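Local coordinates for DNA mismatch repair protein MutS (Thermus aquaticus, PDB 1EWQ) that takes part in DNA mismatch repair, binding mismatched duplex DNA, probably as the recognition step, and has a weak ATPase activity, at residues Phe207-Glu212 with Leu217-Gly222; Ala146-Asp149 with Glu154-Gly157. All blocks are in the same frame, centred on the assembly; numbering follows the deposited sequence.

Contact 1: residues Phe207-Glu212 with Leu217-Gly222; sequences FEPEGE and LRRARG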
ATOM      1  N   PHE C 207       6.064 -23.411  24.816  1.00 37.26           N
ATOM      2  CA  PHE C 207       7.518 -23.414  24.819  1.00 36.98           C
ATOM      3  C   PHE C 207       8.159 -24.488  25.687  1.00 37.12           C
ATOM      4  O   PHE C 207       9.184 -24.259  26.329  1.00 37.03           O
ATOM      5  CB  PHE C 207       8.057 -22.029  25.200  1.00 36.42           C
ATOM      6  CG  PHE C 207       8.152 -21.077  24.033  1.00 36.19           C
ATOM      7  CD1 PHE C 207       7.003 -20.647  23.368  1.00 36.07           C
ATOM      8  CD2 PHE C 207       9.391 -20.617  23.592  1.00 36.00           C
ATOM      9  CE1 PHE C 207       7.087 -19.770  22.280  1.00 35.96           C
ATOM     10  CE2 PHE C 207       9.491 -19.739  22.505  1.00 35.97           C
ATOM     11  CZ  PHE C 207       8.342 -19.314  21.847  1.00 35.83           C
ATOM     12  N   GLU C 208       7.555 -25.671  25.689  1.00 37.27           N
ATOM     13  CA  GLU C 208       8.088 -26.791  26.447  1.00 37.32           C
ATOM     14  C   GLU C 208       9.367 -27.206  25.713  1.00 36.89           C
ATOM     15  O   GLU C 208       9.343 -27.453  24.508  1.00 37.01           O
ATOM     16  CB  GLU C 208       7.085 -27.954  26.456  1.00 37.97           C
ATOM     17  CG  GLU C 208       5.654 -27.562  26.842  1.00 39.62           C
ATOM     18  CD  GLU C 208       5.598 -26.562  27.996  1.00 40.50           C
ATOM     19  OE1 GLU C 208       6.427 -26.674  28.931  1.00 40.94           O
ATOM     20  OE2 GLU C 208       4.715 -25.671  27.972  1.00 40.84           O
ATOM     21  N   PRO C 209      10.497 -27.289  26.427  1.00 36.42           N
ATOM     22  CA  PRO C 209      11.762 -27.671  25.791  1.00 35.92           C
ATOM     23  C   PRO C 209      11.714 -28.942  24.948  1.00 35.49           C
ATOM     24  O   PRO C 209      10.874 -29.800  25.153  1.00 35.57           O
ATOM     25  CB  PRO C 209      12.722 -27.790  26.976  1.00 35.92           C
ATOM     26  CG  PRO C 209      11.816 -28.184  28.110  1.00 35.89           C
ATOM     27  CD  PRO C 209      10.640 -27.261  27.896  1.00 36.28           C
ATOM     28  N   GLU C 210      12.622 -29.039  23.988  1.00 34.92           N
ATOM     29  CA  GLU C 210      12.718 -30.212  23.127  1.00 34.48           C
ATOM     30  C   GLU C 210      14.199 -30.477  22.948  1.00 34.28           C
ATOM     31  O   GLU C 210      14.974 -29.546  22.750  1.00 34.43           O
ATOM     32  CB  GLU C 210      12.066 -29.943  21.769  1.00 34.22           C
ATOM     33  CG  GLU C 210      12.088 -31.116  20.775  1.00 33.60           C
ATOM     34  CD  GLU C 210      13.461 -31.372  20.171  1.00 33.30           C
ATOM     35  OE1 GLU C 210      14.263 -30.418  20.054  1.00 32.64           O
ATOM     36  OE2 GLU C 210      13.733 -32.530  19.796  1.00 33.29           O
ATOM     37  N   GLY C 211      14.595 -31.739  23.038  1.00 34.18           N
ATOM     38  CA  GLY C 211      15.997 -32.085  22.862  1.00 34.50           C
ATOM     39  C   GLY C 211      16.930 -31.705  23.997  1.00 34.75           C
ATOM     40  O   GLY C 211      16.497 -31.477  25.122  1.00 34.74           O
ATOM     41  N   GLU C 212      18.220 -31.623  23.684  1.00 35.14           N
ATOM     42  CA  GLU C 212      19.252 -31.290  24.663  1.00 35.80           C
ATOM     43  C   GLU C 212      19.882 -29.930  24.381  1.00 35.74           C
ATOM     44  O   GLU C 212      19.677 -29.349  23.309  1.00 36.12           O
ATOM     45  CB  GLU C 212      20.363 -32.343  24.627  1.00 36.43           C
ATOM     46  CG  GLU C 212      21.308 -32.161  23.429  1.00 37.50           C
ATOM     47  CD  GLU C 212      22.368 -33.244  23.328  1.00 37.88           C
ATOM     48  OE1 GLU C 212      23.104 -33.454  24.321  1.00 38.02           O
ATOM     49  OE2 GLU C 212      22.460 -33.875  22.251  1.00 38.04           O
ATOM     50  N   LEU C 217      17.393 -22.408  24.225  1.00 28.74           N
ATOM     51  CA  LEU C 217      17.347 -22.971  22.874  1.00 28.61           C
ATOM     52  C   LEU C 217      16.383 -24.146  22.770  1.00 28.17           C
ATOM     53  O   LEU C 217      15.655 -24.268  21.790  1.00 27.72           O
ATOM     54  CB  LEU C 217      18.753 -23.402  22.427  1.00 28.68           C
ATOM     55  CG  LEU C 217      18.892 -23.761  20.943  1.00 29.20           C
ATOM     56  CD1 LEU C 217      18.439 -22.578  20.092  1.00 29.32           C
ATOM     57  CD2 LEU C 217      20.342 -24.113  20.623  1.00 29.15           C
ATOM     58  N   ARG C 218      16.388 -25.015  23.779  1.00 27.87           N
ATOM     59  CA  ARG C 218      15.490 -26.159  23.793  1.00 27.77           C
ATOM     60  C   ARG C 218      14.043 -25.685  23.785  1.00 27.11           C
ATOM     61  O   ARG C 218      13.165 -26.329  23.215  1.00 27.16           O
ATOM     62  CB  ARG C 218      15.715 -27.015  25.035  1.00 28.16           C
ATOM     63  CG  ARG C 218      16.982 -27.843  25.022  1.00 29.33           C
ATOM     64  CD  ARG C 218      16.890 -28.929  26.082  1.00 30.09           C
ATOM     65  NE  ARG C 218      16.731 -28.379  27.423  1.00 30.72           N
ATOM     66  CZ  ARG C 218      15.909 -28.885  28.341  1.00 30.95           C
ATOM     67  NH1 ARG C 218      15.164 -29.948  28.062  1.00 30.62           N
ATOM     68  NH2 ARG C 218      15.843 -28.337  29.544  1.00 30.54           N
ATOM     69  N   ARG C 219      13.792 -24.554  24.423  1.00 26.53           N
ATOM     70  CA  ARG C 219      12.434 -24.028  24.475  1.00 26.49           C
ATOM     71  C   ARG C 219      12.014 -23.435  23.130  1.00 26.21           C
ATOM     72  O   ARG C 219      10.924 -23.728  22.634  1.00 25.98           O
ATOM     73  CB  ARG C 219      12.317 -22.981  25.583  1.00 25.97           C
ATOM     74  CG  ARG C 219      12.678 -23.538  26.958  1.00 26.25           C
ATOM     75  CD  ARG C 219      12.531 -22.481  28.028  1.00 26.10           C
ATOM     76  NE  ARG C 219      11.146 -22.074  28.181  1.00 26.10           N
ATOM     77  CZ  ARG C 219      10.749 -20.813  28.287  1.00 26.69           C
ATOM     78  NH1 ARG C 219      11.644 -19.831  28.256  1.00 27.01           N
ATOM     79  NH2 ARG C 219       9.456 -20.533  28.405  1.00 26.52           N
ATOM     80  N   ALA C 220      12.879 -22.611  22.543  1.00 26.03           N
ATOM     81  CA  ALA C 220      12.574 -21.995  21.254  1.00 26.20           C
ATOM     82  C   ALA C 220      12.345 -23.088  20.211  1.00 26.35           C
ATOM     83  O   ALA C 220      11.384 -23.033  19.441  1.00 26.27           O
ATOM     84  CB  ALA C 220      13.719 -21.084  20.821  1.00 26.33           C
ATOM     85  N   ARG C 221      13.230 -24.085  20.206  1.00 26.22           N
ATOM     86  CA  ARG C 221      13.142 -25.198  19.276  1.00 26.56           C
ATOM     87  C   ARG C 221      11.815 -25.934  19.495  1.00 26.79           C
ATOM     88  O   ARG C 221      11.115 -26.293  18.532  1.00 27.04           O
ATOM     89  CB  ARG C 221      14.339 -26.124  19.502  1.00 27.23           C
ATOM     90  CG  ARG C 221      14.542 -27.226  18.477  1.00 28.00           C
ATOM     91  CD  ARG C 221      15.972 -27.768  18.556  1.00 28.24           C
ATOM     92  NE  ARG C 221      16.227 -28.368  19.858  1.00 29.35           N
ATOM     93  CZ  ARG C 221      17.414 -28.408  20.453  1.00 29.89           C
ATOM     94  NH1 ARG C 221      18.480 -27.879  19.870  1.00 30.13           N
ATOM     95  NH2 ARG C 221      17.535 -28.986  21.640  1.00 30.70           N
ATOM     96  N   GLY C 222      11.460 -26.140  20.760  1.00 26.39           N
ATOM     97  CA  GLY C 222      10.214 -26.817  21.070  1.00 25.98           C
ATOM     98  C   GLY C 222       9.052 -26.050  20.477  1.00 25.77           C
ATOM     99  O   GLY C 222       8.123 -26.631  19.900  1.00 25.69           O
TER
HETATM  100  O   HOH W   1      20.643 -27.599  21.595  1.00 29.71           O

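Contact 2: residues Ala146-Asp149 with Glu154-Gly157; sequences AFLD and EFKG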
ATOM      1  N   ALA C 146      15.780 -19.479  17.529  1.00 24.46           N
ATOM      2  CA  ALA C 146      15.794 -20.605  16.596  1.00 23.78           C
ATOM      3  C   ALA C 146      14.926 -20.325  15.383  1.00 23.63           C
ATOM      4  O   ALA C 146      13.912 -19.640  15.470  1.00 23.95           O
ATOM      5  CB  ALA C 146      15.333 -21.883  17.285  1.00 23.23           C
ATOM      6  N   PHE C 147      15.343 -20.859  14.243  1.00 22.80           N
ATOM      7  CA  PHE C 147      14.622 -20.672  13.001  1.00 22.39           C
ATOM      8  C   PHE C 147      14.266 -22.009  12.378  1.00 22.56           C
ATOM      9  O   PHE C 147      14.959 -23.009  12.564  1.00 22.61           O
ATOM     10  CB  PHE C 147      15.469 -19.897  11.986  1.00 21.48           C
ATOM     11  CG  PHE C 147      15.878 -18.533  12.445  1.00 20.66           C
ATOM     12  CD1 PHE C 147      17.128 -18.322  12.989  1.00 20.39           C
ATOM     13  CD2 PHE C 147      15.005 -17.453  12.326  1.00 20.22           C
ATOM     14  CE1 PHE C 147      17.516 -17.048  13.418  1.00 20.34           C
ATOM     15  CE2 PHE C 147      15.381 -16.186  12.749  1.00 20.23           C
ATOM     16  CZ  PHE C 147      16.640 -15.983  13.296  1.00 20.37           C
ATOM     17  N   LEU C 148      13.175 -22.006  11.631  1.00 22.82           N
ATOM     18  CA  LEU C 148      12.731 -23.187  10.913  1.00 23.31           C
ATOM     19  C   LEU C 148      12.136 -22.714   9.599  1.00 23.65           C
ATOM     20  O   LEU C 148      11.343 -21.772   9.579  1.00 22.99           O
ATOM     21  CB  LEU C 148      11.655 -23.964  11.685  1.00 23.27           C
ATOM     22  CG  LEU C 148      11.013 -25.112  10.886  1.00 23.91           C
ATOM     23  CD1 LEU C 148      12.075 -26.177  10.535  1.00 23.77           C
ATOM     24  CD2 LEU C 148       9.883 -25.751  11.704  1.00 23.95           C
ATOM     25  N   ASP C 149      12.558 -23.345   8.504  1.00 24.07           N
ATOM     26  CA  ASP C 149      12.014 -23.041   7.189  1.00 24.85           C
ATOM     27  C   ASP C 149      11.351 -24.360   6.858  1.00 24.86           C
ATOM     28  O   ASP C 149      12.007 -25.331   6.467  1.00 24.79           O
ATOM     29  CB  ASP C 149      13.104 -22.727   6.160  1.00 25.40           C
ATOM     30  CG  ASP C 149      12.523 -22.304   4.818  1.00 26.08           C
ATOM     31  OD1 ASP C 149      11.427 -22.799   4.466  1.00 25.84           O
ATOM     32  OD2 ASP C 149      13.168 -21.489   4.111  1.00 26.69           O
ATOM     33  N   GLU C 154      15.263 -26.481   6.750  1.00 23.92           N
ATOM     34  CA  GLU C 154      16.374 -25.805   7.414  1.00 24.06           C
ATOM     35  C   GLU C 154      15.924 -25.594   8.854  1.00 23.93           C
ATOM     36  O   GLU C 154      14.847 -25.052   9.118  1.00 23.31           O
ATOM     37  CB  GLU C 154      16.714 -24.461   6.760  1.00 24.04           C
ATOM     38  CG  GLU C 154      17.977 -23.852   7.354  1.00 24.13           C
ATOM     39  CD  GLU C 154      18.479 -22.614   6.622  1.00 25.29           C
ATOM     40  OE1 GLU C 154      17.682 -21.952   5.913  1.00 25.39           O
ATOM     41  OE2 GLU C 154      19.680 -22.293   6.780  1.00 25.49           O
ATOM     42  N   PHE C 155      16.772 -26.021   9.777  1.00 23.89           N
ATOM     43  CA  PHE C 155      16.463 -25.984  11.196  1.00 24.03           C
ATOM     44  C   PHE C 155      17.736 -25.581  11.956  1.00 24.20           C
ATOM     45  O   PHE C 155      18.685 -26.362  12.055  1.00 24.36           O
ATOM     46  CB  PHE C 155      15.986 -27.401  11.550  1.00 24.12           C
ATOM     47  CG  PHE C 155      15.378 -27.543  12.908  1.00 24.54           C
ATOM     48  CD1 PHE C 155      14.650 -26.509  13.484  1.00 24.64           C
ATOM     49  CD2 PHE C 155      15.464 -28.760  13.577  1.00 24.40           C
ATOM     50  CE1 PHE C 155      14.011 -26.694  14.712  1.00 25.29           C
ATOM     51  CE2 PHE C 155      14.832 -28.952  14.796  1.00 24.77           C
ATOM     52  CZ  PHE C 155      14.104 -27.923  15.366  1.00 24.69           C
ATOM     53  N   LYS C 156      17.751 -24.360  12.493  1.00 23.79           N
ATOM     54  CA  LYS C 156      18.926 -23.863  13.189  1.00 23.80           C
ATOM     55  C   LYS C 156      18.621 -22.866  14.308  1.00 24.01           C
ATOM     56  O   LYS C 156      17.521 -22.302  14.397  1.00 24.13           O
ATOM     57  CB  LYS C 156      19.882 -23.205  12.187  1.00 23.64           C
ATOM     58  CG  LYS C 156      19.244 -22.087  11.373  1.00 23.67           C
ATOM     59  CD  LYS C 156      20.272 -21.298  10.589  1.00 23.92           C
ATOM     60  CE  LYS C 156      19.625 -20.168   9.811  1.00 23.51           C
ATOM     61  NZ  LYS C 156      20.662 -19.368   9.076  1.00 23.97           N
ATOM     62  N   GLY C 157      19.614 -22.640  15.159  1.00 23.85           N
ATOM     63  CA  GLY C 157      19.427 -21.714  16.253  1.00 24.03           C
ATOM     64  C   GLY C 157      20.711 -21.458  16.993  1.00 24.60           C
ATOM     65  O   GLY C 157      21.721 -22.114  16.752  1.00 24.37           O
TER
HETATM   66  O   HOH W   2      15.596 -22.429   4.086  1.00 20.90           O

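Contact 1: residues Phe207-Glu212 with Leu217-Gly222
Arg221 reaches from its helix to the loop at Glu210-Glu212 and binds it at three places. Its CB starts toward the loop, with CG anti to the backbone N (chi1 -171°); CG and CD then pass Glu210 OE1, and a bend at chi3 turns the guanidinium to the main chain. Arg221 NE forms a salt bridge with Glu210 OE1 at 2.8 Å, the carboxylate and guanidinium planes lying 81° apart. Arg221 NH2 donates to two carbonyls, Glu210 O on a lone pair at 2.8 Å and Glu212 O at 2.7 Å, while NH1 gives a hydrogen to a water that itself donates to Glu212 O. With an alanine at Arg221, Glu210 OE1 would probably lose its charged mate and the two carbonyls their shared NH2 donor, leaving the Glu210-Glu212 end less firmly held. Glu210 N also donates to Arg218 O (2.9 Å), which accepts Gly222 N too. Arg218 lays one guanidinium face over Pro209, whose CB is 3.4 Å from Arg218 NH1. Gly222 suits its place, since a side chain there would run into Glu208 O. The loop thus folds back over helix 215-232; Phe207 and Ala220 meet strand 134-139, and Arg219, salt-bridged to Glu183, ties the helix to helix 182-186.

Contact 2: residues Ala146-Asp149 with Glu154-Gly157
Phe147 and Lys156 form the antiparallel hydrogen-bonded pair at the centre of this contact. Phe147 N donates almost straight to Lys156 O at 2.6 Å, and Lys156 N returns a longer bond to Phe147 O at 3.1 Å. Packing is closest toward Ala146 and Gly157, a non-hydrogen-bonded pair whose CA atoms are 3.8 Å apart; a side chain in place of the glycine hydrogen would press on Ala146 CB. On the same face, Leu148 stretches CG anti to the backbone N (chi1 172°), bringing Leu148 CD1 to 3.9 Å from Phe155 CD1. These apolar groups suit a face covered by helix 215-232; Phe155 also meets Phe241, from the loop before strand 242-243, edge-to-face. The other end is more polar and wetter: Glu154 is partly exposed, its side chain touches that of Asp149 only CB to CB (4.0 Å), and a water donates to both Asp149 OD2 and Glu154 OE1, easing two probably like charges. Ser151 binds Asp149 OD1 and Tyr133 binds Glu154 OE1, so each acid is held from outside the pair as well. On their face of the sheet Phe147 stacks on His173 of helix 163-173. Strands joined by a short turn and paired in this antiparallel register make a beta hairpin, here within the mixed sheet of MutS domain II.

In the fold
Along the chain the hairpin of contact 2 is complete before the loop and helix of contact 1 begin, yet their centres lie only 12 Å apart. The hairpin of strands 143-149 and 154-160 forms two inner strands of a mixed six-stranded sheet, and helix 215-232, which carries residues 217-222, packs on one face of it. Where the two contacts touch, Arg221 CG lies 3.2 Å from Phe155 CZ and Ala220 CB 4.0 Å from Ala146 CB. Ala220 and the stem of Arg221 thus face the hairpin while the tip of Arg221 reaches the loop, so Arg221 belongs to both contacts. Together they build a helix layer packed on one face of the sheet of domain II, well away from the bound DNA and the predicted ATP site.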